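Local coordinates for probable sugar ABC transporter, sugar-binding protein (Streptococcus pneumoniae, PDB 2W7Y) that binds the blood group A-trisaccharide and probably delivers such glycans to a sugar ABC transporter for uptake by the pneumococcus, at residues A[180-185]-A[208-213]; A[218-223]-A[236-241]; A[191-196]-A[250-255]; A[126-131]-A[138-143]. One frame throughout, in Å; residues are numbered along the deposited sequence.

Contact 1 (A[180-185]-A[208-213])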
loop_
_atom_site.group_PDB
_atom_site.type_symbol
_atom_site.label_atom_id
_atom_site.label_comp_id
_atom_site.label_asym_id
_atom_site.label_seq_id
_atom_site.Cartn_x
_atom_site.Cartn_y
_atom_site.Cartn_z
ATOM N N ASN A 180 11.057 5.255 20.168
ATOM C CA ASN A 180 10.372 4.302 21.039
ATOM C C ASN A 180 8.939 4.709 21.342
ATOM O O ASN A 180 8.099 3.860 21.635
ATOM C CB ASN A 180 11.157 4.104 22.334
ATOM C CG ASN A 180 12.480 3.401 22.102
ATOM O OD1 ASN A 180 12.570 2.476 21.293
ATOM N ND2 ASN A 180 13.515 3.838 22.810
ATOM N N THR A 181 8.678 6.012 21.269
ATOM C CA THR A 181 7.345 6.571 21.485
ATOM C C THR A 181 6.970 7.556 20.371
ATOM O O THR A 181 7.822 7.977 19.585
ATOM C CB THR A 181 7.235 7.306 22.852
ATOM O OG1 THR A 181 8.262 8.299 22.951
ATOM C CG2 THR A 181 7.350 6.329 24.024
ATOM N N TRP A 182 5.688 7.914 20.320
ATOM C CA TRP A 182 5.182 8.933 19.402
ATOM C C TRP A 182 5.856 10.288 19.634
ATOM O O TRP A 182 6.178 10.998 18.679
ATOM C CB TRP A 182 3.663 9.069 19.549
ATOM C CG TRP A 182 3.061 10.115 18.655
ATOM C CD1 TRP A 182 2.670 11.372 19.013
ATOM C CD2 TRP A 182 2.795 9.995 17.252
ATOM N NE1 TRP A 182 2.170 12.042 17.921
ATOM C CE2 TRP A 182 2.237 11.222 16.826
ATOM C CE3 TRP A 182 2.978 8.972 16.309
ATOM C CZ2 TRP A 182 1.854 11.452 15.499
ATOM C CZ3 TRP A 182 2.595 9.203 14.988
ATOM C CH2 TRP A 182 2.040 10.435 14.599
ATOM N N ASP A 183 6.064 10.632 20.904
ATOM C CA ASP A 183 6.717 11.883 21.287
ATOM C C ASP A 183 8.154 12.003 20.765
ATOM O O ASP A 183 8.588 13.098 20.408
ATOM C CB ASP A 183 6.657 12.080 22.808
ATOM C CG ASP A 183 5.246 12.413 23.309
ATOM O OD1 ASP A 183 5.032 12.402 24.538
ATOM O OD2 ASP A 183 4.346 12.694 22.484
ATOM N N ASP A 184 8.877 10.883 20.703
ATOM C CA ASP A 184 10.214 10.846 20.091
ATOM C C ASP A 184 10.173 11.244 18.616
ATOM O O ASP A 184 11.050 11.965 18.134
ATOM C CB ASP A 184 10.842 9.451 20.214
ATOM C CG ASP A 184 11.218 9.087 21.643
ATOM O OD1 ASP A 184 11.511 9.988 22.460
ATOM O OD2 ASP A 184 11.238 7.874 21.939
ATOM N N PHE A 185 9.159 10.749 17.907
ATOM C CA PHE A 185 8.945 11.057 16.496
ATOM C C PHE A 185 8.636 12.540 16.277
ATOM O O PHE A 185 9.219 13.170 15.397
ATOM C CB PHE A 185 7.827 10.171 15.931
ATOM C CG PHE A 185 7.230 10.675 14.639
ATOM C CD1 PHE A 185 7.974 10.678 13.462
ATOM C CD2 PHE A 185 5.913 11.127 14.599
ATOM C CE1 PHE A 185 7.428 11.134 12.276
ATOM C CE2 PHE A 185 5.352 11.585 13.406
ATOM C CZ PHE A 185 6.111 11.590 12.245
ATOM N N ILE A 208 -2.177 8.868 6.539
ATOM C CA ILE A 208 -2.958 7.727 7.027
ATOM C C ILE A 208 -2.053 6.588 7.509
ATOM O O ILE A 208 -2.467 5.765 8.322
ATOM C CB ILE A 208 -4.016 7.223 5.988
ATOM C CG1 ILE A 208 -5.115 6.402 6.682
ATOM C CG2 ILE A 208 -3.346 6.444 4.842
ATOM C CD1 ILE A 208 -6.273 5.990 5.790
ATOM N N ARG A 209 -0.816 6.561 7.010
ATOM C CA ARG A 209 0.182 5.578 7.430
ATOM C C ARG A 209 0.641 5.855 8.859
ATOM O O ARG A 209 1.024 4.931 9.585
ATOM C CB ARG A 209 1.395 5.560 6.485
ATOM C CG ARG A 209 1.097 5.738 5.000
ATOM C CD ARG A 209 0.196 4.642 4.439
ATOM N NE ARG A 209 0.139 4.692 2.979
ATOM C CZ ARG A 209 -0.714 3.999 2.232
ATOM N NH1 ARG A 209 -1.599 3.187 2.799
ATOM N NH2 ARG A 209 -0.676 4.118 0.914
ATOM N N LEU A 210 0.611 7.127 9.251
ATOM C CA LEU A 210 0.867 7.519 10.639
ATOM C C LEU A 210 -0.289 7.129 11.560
ATOM O O LEU A 210 -0.057 6.637 12.663
ATOM C CB LEU A 210 1.159 9.018 10.748
ATOM C CG LEU A 210 2.510 9.549 10.240
ATOM C CD1 LEU A 210 2.555 11.065 10.345
ATOM C CD2 LEU A 210 3.678 8.926 10.995
ATOM N N PHE A 211 -1.523 7.347 11.102
ATOM C CA PHE A 211 -2.727 6.928 11.833
ATOM C C PHE A 211 -2.798 5.402 11.970
ATOM O O PHE A 211 -3.051 4.885 13.059
ATOM C CB PHE A 211 -3.997 7.462 11.153
ATOM C CG PHE A 211 -5.288 6.967 11.776
ATOM C CD1 PHE A 211 -5.783 7.539 12.948
ATOM C CD2 PHE A 211 -6.012 5.931 11.183
ATOM C CE1 PHE A 211 -6.978 7.078 13.526
ATOM C CE2 PHE A 211 -7.204 5.469 11.747
ATOM C CZ PHE A 211 -7.689 6.043 12.920
ATOM N N ASN A 212 -2.578 4.707 10.857
ATOM C CA ASN A 212 -2.600 3.249 10.790
ATOM C C ASN A 212 -1.656 2.608 11.799
ATOM O O ASN A 212 -2.011 1.628 12.464
ATOM C CB ASN A 212 -2.198 2.804 9.379
ATOM C CG ASN A 212 -2.838 1.488 8.953
ATOM O OD1 ASN A 212 -3.133 1.305 7.777
ATOM N ND2 ASN A 212 -3.031 0.565 9.890
ATOM N N THR A 213 -0.456 3.175 11.911
ATOM C CA THR A 213 0.591 2.606 12.753
ATOM C C THR A 213 0.508 3.029 14.220
ATOM O O THR A 213 0.873 2.247 15.100
ATOM C CB THR A 213 2.010 2.858 12.182
ATOM O OG1 THR A 213 2.194 4.253 11.896
ATOM C CG2 THR A 213 2.215 2.062 10.909
#
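Chi1 of 179° in Trp182 and 162° in Phe185 sets each CG opposite the backbone N, so both rings swing off the first turn of helix 182-193 onto the same residue, Leu210. This is apolar helix-helix packing in a solute-binding protein, with Leu210 reaching out from helix 207-215, which also carries Arg209 of the glycan pocket. The leucine's CD2 does most of the touching: it lies 3.8 Å from Phe185 CZ and 4.1 Å from Trp182 CZ3, meeting both rings obliquely. CD1 adds a second contact with the phenylalanine ring, while the leucine as a whole runs at about a right angle to the tryptophan side chain. The two aromatics also brace each other, Phe185 CD2 standing 3.8 Å above one face of the Trp182 ring, toward its rim. Met245 and Val246 of helix 237-252 pack against the indole as well.

The start of helix 182-193 is closed by a capping box. Thr181 N donates to Asp184 OD2 at 3.2 Å, reaching it 42° out of the carboxylate plane, and the return bond from Asp184 N to Thr181 OG1 is weak. On the other helix, Arg209 turns to the ligand, its NH2 bonding O7 of the N-acetylgalactosamine. The Arg209 carbonyl oxygen takes two donors, Thr213 N and, in the carbonyl plane at 2.7 Å, Thr213 OG1.

Contact 2 (A[218-223]-A[236-241])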
loop_
_atom_site.group_PDB
_atom_site.type_symbol
_atom_site.label_atom_id
_atom_site.label_comp_id
_atom_site.label_asym_id
_atom_site.label_seq_id
_atom_site.Cartn_x
_atom_site.Cartn_y
_atom_site.Cartn_z
ATOM N N THR A 218 -1.250 0.035 20.691
ATOM C CA THR A 218 -1.915 -0.629 21.812
ATOM C C THR A 218 -2.639 -1.884 21.329
ATOM O O THR A 218 -2.931 -2.015 20.138
ATOM C CB THR A 218 -2.948 0.288 22.521
ATOM O OG1 THR A 218 -4.006 0.616 21.613
ATOM C CG2 THR A 218 -2.302 1.569 23.049
ATOM N N GLU A 219 -2.929 -2.795 22.261
ATOM C CA GLU A 219 -3.692 -4.012 21.969
ATOM C C GLU A 219 -5.092 -3.704 21.435
ATOM O O GLU A 219 -5.533 -4.314 20.460
ATOM C CB GLU A 219 -3.790 -4.907 23.211
ATOM C CG GLU A 219 -2.510 -5.677 23.557
ATOM C CD GLU A 219 -2.214 -6.840 22.605
ATOM O OE1 GLU A 219 -1.165 -7.500 22.789
ATOM O OE2 GLU A 219 -3.017 -7.097 21.674
ATOM N N ASN A 220 -5.776 -2.755 22.075
ATOM C CA ASN A 220 -7.120 -2.329 21.671
ATOM C C ASN A 220 -7.171 -1.735 20.265
ATOM O O ASN A 220 -8.135 -1.948 19.529
ATOM C CB ASN A 220 -7.695 -1.325 22.677
ATOM C CG ASN A 220 -7.991 -1.948 24.034
ATOM O OD1 ASN A 220 -8.208 -3.155 24.150
ATOM N ND2 ASN A 220 -8.011 -1.118 25.067
ATOM N N GLY A 221 -6.130 -0.988 19.904
ATOM C CA GLY A 221 -5.995 -0.428 18.566
ATOM C C GLY A 221 -5.704 -1.475 17.504
ATOM O O GLY A 221 -6.133 -1.332 16.358
ATOM N N ARG A 222 -4.970 -2.521 17.882
ATOM C CA ARG A 222 -4.643 -3.627 16.974
ATOM C C ARG A 222 -5.861 -4.485 16.627
ATOM O O ARG A 222 -6.037 -4.881 15.477
ATOM C CB ARG A 222 -3.535 -4.509 17.561
ATOM C CG ARG A 222 -2.158 -3.868 17.589
ATOM C CD ARG A 222 -1.119 -4.787 18.222
ATOM N NE ARG A 222 -0.057 -4.009 18.856
ATOM C CZ ARG A 222 0.264 -4.061 20.147
ATOM N NH1 ARG A 222 -0.374 -4.885 20.969
ATOM N NH2 ARG A 222 1.243 -3.297 20.614
ATOM N N LYS A 223 -6.700 -4.773 17.622
ATOM C CA LYS A 223 -7.901 -5.583 17.395
ATOM C C LYS A 223 -8.995 -4.818 16.637
ATOM O O LYS A 223 -9.850 -5.425 15.989
ATOM C CB LYS A 223 -8.425 -6.201 18.700
ATOM C CG LYS A 223 -8.857 -5.215 19.775
ATOM C CD LYS A 223 -9.359 -5.964 21.007
ATOM C CE LYS A 223 -9.902 -5.014 22.065
ATOM N NZ LYS A 223 -10.357 -5.732 23.288
ATOM N N SER A 236 -14.446 4.504 21.502
ATOM C CA SER A 236 -13.037 4.069 21.408
ATOM C C SER A 236 -12.007 5.202 21.540
ATOM O O SER A 236 -11.769 5.980 20.614
ATOM C CB SER A 236 -12.731 2.974 20.360
ATOM O OG SER A 236 -11.922 3.457 19.300
ATOM N N LYS A 237 -11.447 5.287 22.746
ATOM C CA LYS A 237 -10.441 6.280 23.116
ATOM C C LYS A 237 -9.185 6.167 22.250
ATOM O O LYS A 237 -8.617 7.180 21.845
ATOM C CB LYS A 237 -10.107 6.152 24.613
ATOM C CG LYS A 237 -8.866 6.907 25.083
ATOM C CD LYS A 237 -8.875 7.110 26.601
ATOM C CE LYS A 237 -7.459 7.308 27.150
ATOM N NZ LYS A 237 -6.761 8.512 26.598
ATOM N N GLU A 238 -8.777 4.934 21.958
ATOM C CA GLU A 238 -7.630 4.662 21.092
ATOM C C GLU A 238 -7.796 5.244 19.685
ATOM O O GLU A 238 -6.854 5.816 19.139
ATOM C CB GLU A 238 -7.351 3.155 21.011
ATOM C CG GLU A 238 -6.851 2.528 22.313
ATOM C CD GLU A 238 -7.972 2.136 23.262
ATOM O OE1 GLU A 238 -9.158 2.250 22.880
ATOM O OE2 GLU A 238 -7.663 1.704 24.395
ATOM N N PHE A 239 -8.987 5.089 19.109
ATOM C CA PHE A 239 -9.317 5.652 17.798
ATOM C C PHE A 239 -9.280 7.180 17.827
ATOM O O PHE A 239 -8.761 7.811 16.903
ATOM C CB PHE A 239 -10.702 5.176 17.348
ATOM C CG PHE A 239 -10.960 5.334 15.870
ATOM C CD1 PHE A 239 -10.813 4.253 15.010
ATOM C CD2 PHE A 239 -11.369 6.558 15.340
ATOM C CE1 PHE A 239 -11.053 4.388 13.648
ATOM C CE2 PHE A 239 -11.606 6.704 13.973
ATOM C CZ PHE A 239 -11.447 5.616 13.126
ATOM N N ALA A 240 -9.835 7.762 18.889
ATOM C CA ALA A 240 -9.889 9.217 19.057
ATOM C C ALA A 240 -8.517 9.828 19.337
ATOM O O ALA A 240 -8.202 10.898 18.810
ATOM C CB ALA A 240 -10.880 9.598 20.151
ATOM N N ASP A 241 -7.717 9.152 20.164
ATOM C CA ASP A 241 -6.355 9.598 20.483
ATOM C C ASP A 241 -5.428 9.555 19.273
ATOM O O ASP A 241 -4.622 10.463 19.080
ATOM C CB ASP A 241 -5.742 8.766 21.616
ATOM C CG ASP A 241 -6.435 8.976 22.946
ATOM O OD1 ASP A 241 -6.197 8.154 23.859
ATOM O OD2 ASP A 241 -7.219 9.945 23.083
#
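Asn220 ND2 donates to Glu238 OE2 at 2.9 Å, and this nearly straight bond (170° at the hydrogen) is the one hydrogen bond between 218-223 and 236-241. The acceptor lies almost in the plane of the asparagine amide, yet the donor comes to the carboxylate from above, 54° out of its plane; the two flat groups stand nearly perpendicular. A bend at chi2 of Glu238 (85°) folds its chain back over Asn220, which puts Glu238 CD 3.5 Å from Asn220 CB. The glutamate therefore lies against the asparagine's aliphatic root as well as holding its amide.

Nearer the backbone, Glu238 CG rests 3.5 Å from Thr218 OG1. That hydroxyl is already engaged: it accepts from Gly221 N at 3.2 Å, capping the first turn of helix 219-224. The backbones come nearest at Gly221, whose CA is 5.9 Å from Glu238 CA. Two salt bridges stay within single helices: Arg222 NH1 with Glu219 OE1, and Lys237 NZ with Asp241 OD1 at 2.8 Å, on the syn lone pair of that oxygen. Glu238 sits in the first turn of its helix, where the backbone N-H groups would be expected to steady its negative charge. Phe239, the next residue, turns to Phe211 of helix 207-215 in an edge-to-face pair. The arrangement is a meeting of two helix N-termini, with Thr218 as N-cap of helix 219-224 and the side chains of Asn220 and Glu238 joining its start to that of helix 237-252.

Contact 3 (A[191-196]-A[250-255])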
loop_
_atom_site.group_PDB
_atom_site.type_symbol
_atom_site.label_atom_id
_atom_site.label_comp_id
_atom_site.label_asym_id
_atom_site.label_seq_id
_atom_site.Cartn_x
_atom_site.Cartn_y
_atom_site.Cartn_z
ATOM N N SER A 191 12.755 19.159 15.611
ATOM C CA SER A 191 14.183 19.443 15.410
ATOM C C SER A 191 14.544 19.720 13.954
ATOM O O SER A 191 15.345 20.611 13.668
ATOM C CB SER A 191 15.036 18.277 15.913
ATOM O OG SER A 191 14.797 18.024 17.284
ATOM N N ILE A 192 13.955 18.941 13.049
ATOM C CA ILE A 192 14.236 19.028 11.616
ATOM C C ILE A 192 13.648 20.302 11.011
ATOM O O ILE A 192 14.241 20.900 10.108
ATOM C CB ILE A 192 13.736 17.756 10.875
ATOM C CG1 ILE A 192 14.667 16.579 11.189
ATOM C CG2 ILE A 192 13.669 17.984 9.363
ATOM C CD1 ILE A 192 14.054 15.231 11.010
ATOM N N ARG A 193 12.492 20.716 11.529
ATOM C CA ARG A 193 11.824 21.942 11.093
ATOM C C ARG A 193 12.559 23.210 11.536
ATOM O O ARG A 193 12.353 24.278 10.955
ATOM C CB ARG A 193 10.364 21.972 11.568
ATOM C CG ARG A 193 9.474 20.953 10.882
ATOM C CD ARG A 193 8.014 21.112 11.277
ATOM N NE ARG A 193 7.241 19.930 10.901
ATOM C CZ ARG A 193 6.826 18.992 11.749
ATOM N NH1 ARG A 193 7.076 19.090 13.046
ATOM N NH2 ARG A 193 6.145 17.951 11.296
ATOM N N LYS A 194 13.409 23.093 12.557
ATOM C CA LYS A 194 14.262 24.209 12.995
ATOM C C LYS A 194 15.320 24.559 11.944
ATOM O O LYS A 194 15.889 25.656 11.956
ATOM C CB LYS A 194 14.923 23.898 14.340
ATOM C CG LYS A 194 14.015 24.120 15.539
ATOM C CD LYS A 194 14.590 23.492 16.798
ATOM C CE LYS A 194 13.618 23.606 17.964
ATOM N NZ LYS A 194 13.802 22.505 18.953
ATOM N N GLN A 195 15.576 23.611 11.046
ATOM C CA GLN A 195 16.430 23.822 9.883
ATOM C C GLN A 195 15.559 24.354 8.751
ATOM O O GLN A 195 14.396 23.959 8.626
ATOM C CB GLN A 195 17.061 22.498 9.439
ATOM C CG GLN A 195 17.552 21.590 10.567
ATOM C CD GLN A 195 19.009 21.812 10.925
ATOM O OE1 GLN A 195 19.831 22.145 10.070
ATOM N NE2 GLN A 195 19.337 21.615 12.194
ATOM N N ASP A 196 16.108 25.239 7.925
ATOM C CA ASP A 196 15.362 25.730 6.766
ATOM C C ASP A 196 15.840 25.110 5.453
ATOM O O ASP A 196 16.967 24.610 5.360
ATOM C CB ASP A 196 15.348 27.265 6.700
ATOM C CG ASP A 196 16.735 27.865 6.555
ATOM O OD1 ASP A 196 16.999 28.503 5.510
ATOM O OD2 ASP A 196 17.556 27.710 7.484
ATOM N N ILE A 250 0.281 16.782 11.816
ATOM C CA ILE A 250 0.009 17.246 10.455
ATOM C C ILE A 250 -0.165 18.776 10.403
ATOM O O ILE A 250 0.252 19.424 9.434
ATOM C CB ILE A 250 -1.226 16.508 9.858
ATOM C CG1 ILE A 250 -0.817 15.242 9.090
ATOM C CG2 ILE A 250 -1.991 17.397 8.896
ATOM C CD1 ILE A 250 0.108 14.269 9.821
ATOM N N GLN A 251 -0.766 19.342 11.450
ATOM C CA GLN A 251 -0.948 20.789 11.552
ATOM C C GLN A 251 0.389 21.488 11.817
ATOM O O GLN A 251 0.679 22.532 11.230
ATOM C CB GLN A 251 -1.970 21.127 12.639
ATOM C CG GLN A 251 -2.619 22.498 12.482
ATOM C CD GLN A 251 -3.766 22.711 13.446
ATOM O OE1 GLN A 251 -3.579 22.701 14.660
ATOM N NE2 GLN A 251 -4.962 22.908 12.908
ATOM N N ALA A 252 1.200 20.889 12.687
ATOM C CA ALA A 252 2.554 21.362 12.973
ATOM C C ALA A 252 3.467 21.224 11.754
ATOM O O ALA A 252 4.416 21.993 11.591
ATOM C CB ALA A 252 3.139 20.604 14.161
ATOM N N ASN A 253 3.166 20.241 10.908
ATOM C CA ASN A 253 3.914 19.990 9.676
ATOM C C ASN A 253 3.731 21.094 8.626
ATOM O O ASN A 253 4.561 21.245 7.726
ATOM C CB ASN A 253 3.525 18.623 9.098
ATOM C CG ASN A 253 4.455 18.159 7.993
ATOM O OD1 ASN A 253 5.660 18.010 8.195
ATOM N ND2 ASN A 253 3.895 17.917 6.814
ATOM N N GLY A 254 2.649 21.861 8.752
ATOM C CA GLY A 254 2.367 22.976 7.856
ATOM C C GLY A 254 1.321 22.654 6.806
ATOM O O GLY A 254 1.368 21.592 6.175
ATOM N N SER A 255 0.384 23.586 6.616
ATOM C CA SER A 255 -0.682 23.468 5.612
ATOM C C SER A 255 -0.136 23.427 4.184
ATOM O O SER A 255 -0.761 22.866 3.280
ATOM C CB SER A 255 -1.678 24.621 5.757
ATOM O OG SER A 255 -1.031 25.881 5.656
HETATM O O HOH W 1 7.425 20.406 7.894
#
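Arg193 reaches from the C-terminal part of helix 182-193 to Ala252 and Asn253, near the close of helix 237-252, so the contact ties the C-terminal parts of two helices together. From CB, which points at the other segment, CG is set opposite the carbonyl carbon (chi1 -69°), and the chain then runs extended to NE. CD passes 3.7 Å from Ala252 O. NE gives its hydrogen to a water 3.0 Å away, and CZ lies over the backbone of Asn253, 3.7 Å from its CA. The guanidinium is laid flat here: Ala252 O and Asn253 N both sit over one of its faces, each toward the rim. NH1 is the branch on the Ala252 side, 4.4 Å from the methyl CB.

NH2 makes the direct bond across the contact, to Asn253 OD1 at 3.1 Å and nearly straight (171° at the hydrogen). It lies in the amide's carbonyl plane, on a lone pair, and the oxygen is in turn in the guanidinium plane; the guanidinium and amide planes are 72° apart. The same NH2 forms a salt bridge with Glu249, one turn back on helix 237-252, which is its stronger partner. Asn253 is fixed from the far end of its amide too, since ND2 donates to Phe201 O of strand 199-201. Carbonyl oxygens collect at this helix end, which probably suits the positive charge. Gly254, with positive phi, then turns the chain away. The water on Arg193 NE completes the bridge by donating to Asn253 O, also at 3.0 Å.

Contact 4 (A[126-131]-A[138-143])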
loop_
_atom_site.group_PDB
_atom_site.type_symbol
_atom_site.label_atom_id
_atom_site.label_comp_id
_atom_site.label_asym_id
_atom_site.label_seq_id
_atom_site.Cartn_x
_atom_site.Cartn_y
_atom_site.Cartn_z
ATOM N N TYR A 126 -9.905 -22.226 -6.755
ATOM C CA TYR A 126 -8.864 -22.427 -7.776
ATOM C C TYR A 126 -7.454 -22.508 -7.181
ATOM O O TYR A 126 -6.633 -23.315 -7.627
ATOM C CB TYR A 126 -8.921 -21.316 -8.833
ATOM C CG TYR A 126 -7.871 -21.419 -9.925
ATOM C CD1 TYR A 126 -6.709 -20.648 -9.877
ATOM C CD2 TYR A 126 -8.044 -22.281 -11.007
ATOM C CE1 TYR A 126 -5.743 -20.737 -10.877
ATOM C CE2 TYR A 126 -7.086 -22.376 -12.012
ATOM C CZ TYR A 126 -5.939 -21.600 -11.941
ATOM O OH TYR A 126 -4.994 -21.694 -12.938
ATOM N N ILE A 127 -7.180 -21.661 -6.190
ATOM C CA ILE A 127 -5.901 -21.679 -5.481
ATOM C C ILE A 127 -5.698 -23.007 -4.739
ATOM O O ILE A 127 -4.584 -23.538 -4.707
ATOM C CB ILE A 127 -5.774 -20.475 -4.500
ATOM C CG1 ILE A 127 -5.649 -19.158 -5.277
ATOM C CG2 ILE A 127 -4.574 -20.639 -3.573
ATOM C CD1 ILE A 127 -5.988 -17.914 -4.464
ATOM N N ASP A 128 -6.787 -23.548 -4.185
ATOM C CA ASP A 128 -6.717 -24.683 -3.246
ATOM C C ASP A 128 -6.010 -25.967 -3.744
ATOM O O ASP A 128 -5.323 -26.635 -2.965
ATOM C CB ASP A 128 -8.013 -24.855 -2.459
ATOM C CG ASP A 128 -8.123 -23.823 -1.336
ATOM O OD1 ASP A 128 -7.063 -23.351 -0.860
ATOM O OD2 ASP A 128 -9.252 -23.466 -0.939
ATOM N N SER A 129 -6.066 -26.285 -5.044
ATOM C CA SER A 129 -7.132 -27.024 -5.739
ATOM C C SER A 129 -6.047 -27.193 -6.841
ATOM O O SER A 129 -5.815 -28.277 -7.378
ATOM C CB SER A 129 -8.374 -26.124 -6.156
ATOM O OG SER A 129 -8.807 -26.752 -7.606
ATOM N N ASN A 130 -5.314 -26.089 -7.050
ATOM C CA ASN A 130 -4.064 -26.029 -7.826
ATOM C C ASN A 130 -2.802 -25.832 -6.971
ATOM O O ASN A 130 -1.727 -25.545 -7.506
ATOM C CB ASN A 130 -4.136 -24.919 -8.879
ATOM C CG ASN A 130 -5.078 -25.254 -10.010
ATOM O OD1 ASN A 130 -4.652 -25.726 -11.064
ATOM N ND2 ASN A 130 -6.372 -25.031 -9.794
ATOM N N LYS A 131 -2.945 -25.989 -5.653
ATOM C CA LYS A 131 -1.825 -25.952 -4.690
ATOM C C LYS A 131 -1.009 -24.657 -4.767
ATOM O O LYS A 131 0.211 -24.691 -4.960
ATOM C CB LYS A 131 -0.898 -27.175 -4.856
ATOM C CG LYS A 131 -1.593 -28.514 -5.086
ATOM C CD LYS A 131 -0.597 -29.601 -5.523
ATOM C CE LYS A 131 -0.011 -29.348 -6.922
ATOM N NZ LYS A 131 -1.035 -29.387 -8.013
ATOM N N LEU A 138 0.642 -14.082 1.734
ATOM C CA LEU A 138 -0.152 -13.328 2.706
ATOM C C LEU A 138 -1.606 -13.087 2.267
ATOM O O LEU A 138 -2.489 -12.947 3.115
ATOM C CB LEU A 138 0.547 -12.000 3.047
ATOM C CG LEU A 138 0.027 -11.135 4.202
ATOM C CD1 LEU A 138 0.053 -11.887 5.530
ATOM C CD2 LEU A 138 0.831 -9.851 4.307
ATOM N N ASN A 139 -1.845 -13.045 0.952
ATOM C CA ASN A 139 -3.202 -12.929 0.395
ATOM C C ASN A 139 -4.145 -14.014 0.909
ATOM O O ASN A 139 -5.327 -13.754 1.137
ATOM C CB ASN A 139 -3.183 -12.985 -1.141
ATOM C CG ASN A 139 -2.565 -11.757 -1.769
ATOM O OD1 ASN A 139 -3.193 -10.699 -1.855
ATOM N ND2 ASN A 139 -1.327 -11.896 -2.232
ATOM N N TYR A 140 -3.608 -15.222 1.087
ATOM C CA TYR A 140 -4.401 -16.400 1.428
ATOM C C TYR A 140 -5.199 -16.242 2.719
ATOM O O TYR A 140 -6.393 -16.534 2.745
ATOM C CB TYR A 140 -3.522 -17.657 1.487
ATOM C CG TYR A 140 -4.319 -18.946 1.499
ATOM C CD1 TYR A 140 -4.821 -19.489 0.314
ATOM C CD2 TYR A 140 -4.590 -19.611 2.693
ATOM C CE1 TYR A 140 -5.562 -20.663 0.316
ATOM C CE2 TYR A 140 -5.330 -20.791 2.705
ATOM C CZ TYR A 140 -5.810 -21.309 1.512
ATOM O OH TYR A 140 -6.541 -22.474 1.517
ATOM N N LYS A 141 -4.543 -15.782 3.780
ATOM C CA LYS A 141 -5.205 -15.581 5.069
ATOM C C LYS A 141 -5.872 -14.209 5.168
ATOM O O LYS A 141 -7.005 -14.094 5.645
ATOM C CB LYS A 141 -4.216 -15.772 6.209
ATOM N N GLN A 142 -5.169 -13.179 4.700
ATOM C CA GLN A 142 -5.581 -11.790 4.910
ATOM C C GLN A 142 -6.670 -11.285 3.952
ATOM O O GLN A 142 -7.507 -10.470 4.342
ATOM C CB GLN A 142 -4.366 -10.874 4.854
ATOM C CG GLN A 142 -4.405 -9.768 5.876
ATOM C CD GLN A 142 -3.540 -8.599 5.485
ATOM O OE1 GLN A 142 -2.674 -8.163 6.255
ATOM N NE2 GLN A 142 -3.764 -8.079 4.280
ATOM N N ASN A 143 -6.645 -11.752 2.705
ATOM C CA ASN A 143 -7.695 -11.415 1.742
ATOM C C ASN A 143 -8.886 -12.376 1.781
ATOM O O ASN A 143 -9.736 -12.362 0.891
ATOM C CB ASN A 143 -7.125 -11.296 0.320
ATOM C CG ASN A 143 -6.560 -9.916 0.030
ATOM O OD1 ASN A 143 -6.834 -8.950 0.749
ATOM N ND2 ASN A 143 -5.774 -9.814 -1.033
#
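Ile127 brings its CG2 branch to the rim of the Tyr140 ring, 4.0 Å from CE1 and close to the ring plane. Its CG1 stands opposite the carbonyl carbon (chi1 -69°), which leaves CG2 as the branch that meets the tyrosine; the two side chains slide past each other in opposite directions. Next along, Asp128 accepts the hydrogen of the Tyr140 hydroxyl, OH to OD1 at 2.6 Å. The hydroxyl arrives on the syn side, 23° out of the carboxylate plane, and the carboxylate is turned 71° from the ring. OD1 stays in the ring plane at its edge, only 3.3 Å from Tyr140 CE1. Glu133 OE2 is also near Asp128 OD1, so the tyrosine's proton may ease a crowding of negative charge, with Lys124 as a weak, long partner of OD2. Further on, Asn130 folds back toward Tyr126: ND2 donates to Tyr126 O at 2.8 Å and lies 3.4 Å above one face of the Tyr126 ring.

The contact fastens helix 124-129 to the short helix 139-142, with helix 133-136 between them in the chain and touching both, through Val136 against Ile127 and Glu133 against Tyr140. Tyr126 leans on helix 319-332, while Leu138 packs on Ser305 of strand 302-306 and Asn143 ND2 bonds Gly308 O just beyond that strand.

How the contacts relate
Contact 1 is the buried one, purely apolar across its segments and set on a helix that also carries a sugar-binding arginine; the other three are partly buried and each is held by a single direct side-chain hydrogen bond, with a water added in contact 3. Helix 182-193 gives its start to contact 1 and its end to contact 3, and helix 237-252 likewise serves contacts 2 and 3, whose centres lie 27 Å apart. Contact 1 touches both neighbours: contact 2 through the Phe211-Phe239 pair, and contact 3 where Leu210 CD1 meets Ile250 CD1 at 4.1 Å. Contact 4 stands apart, touching none of them, and lies across the chain's centre from contact 3.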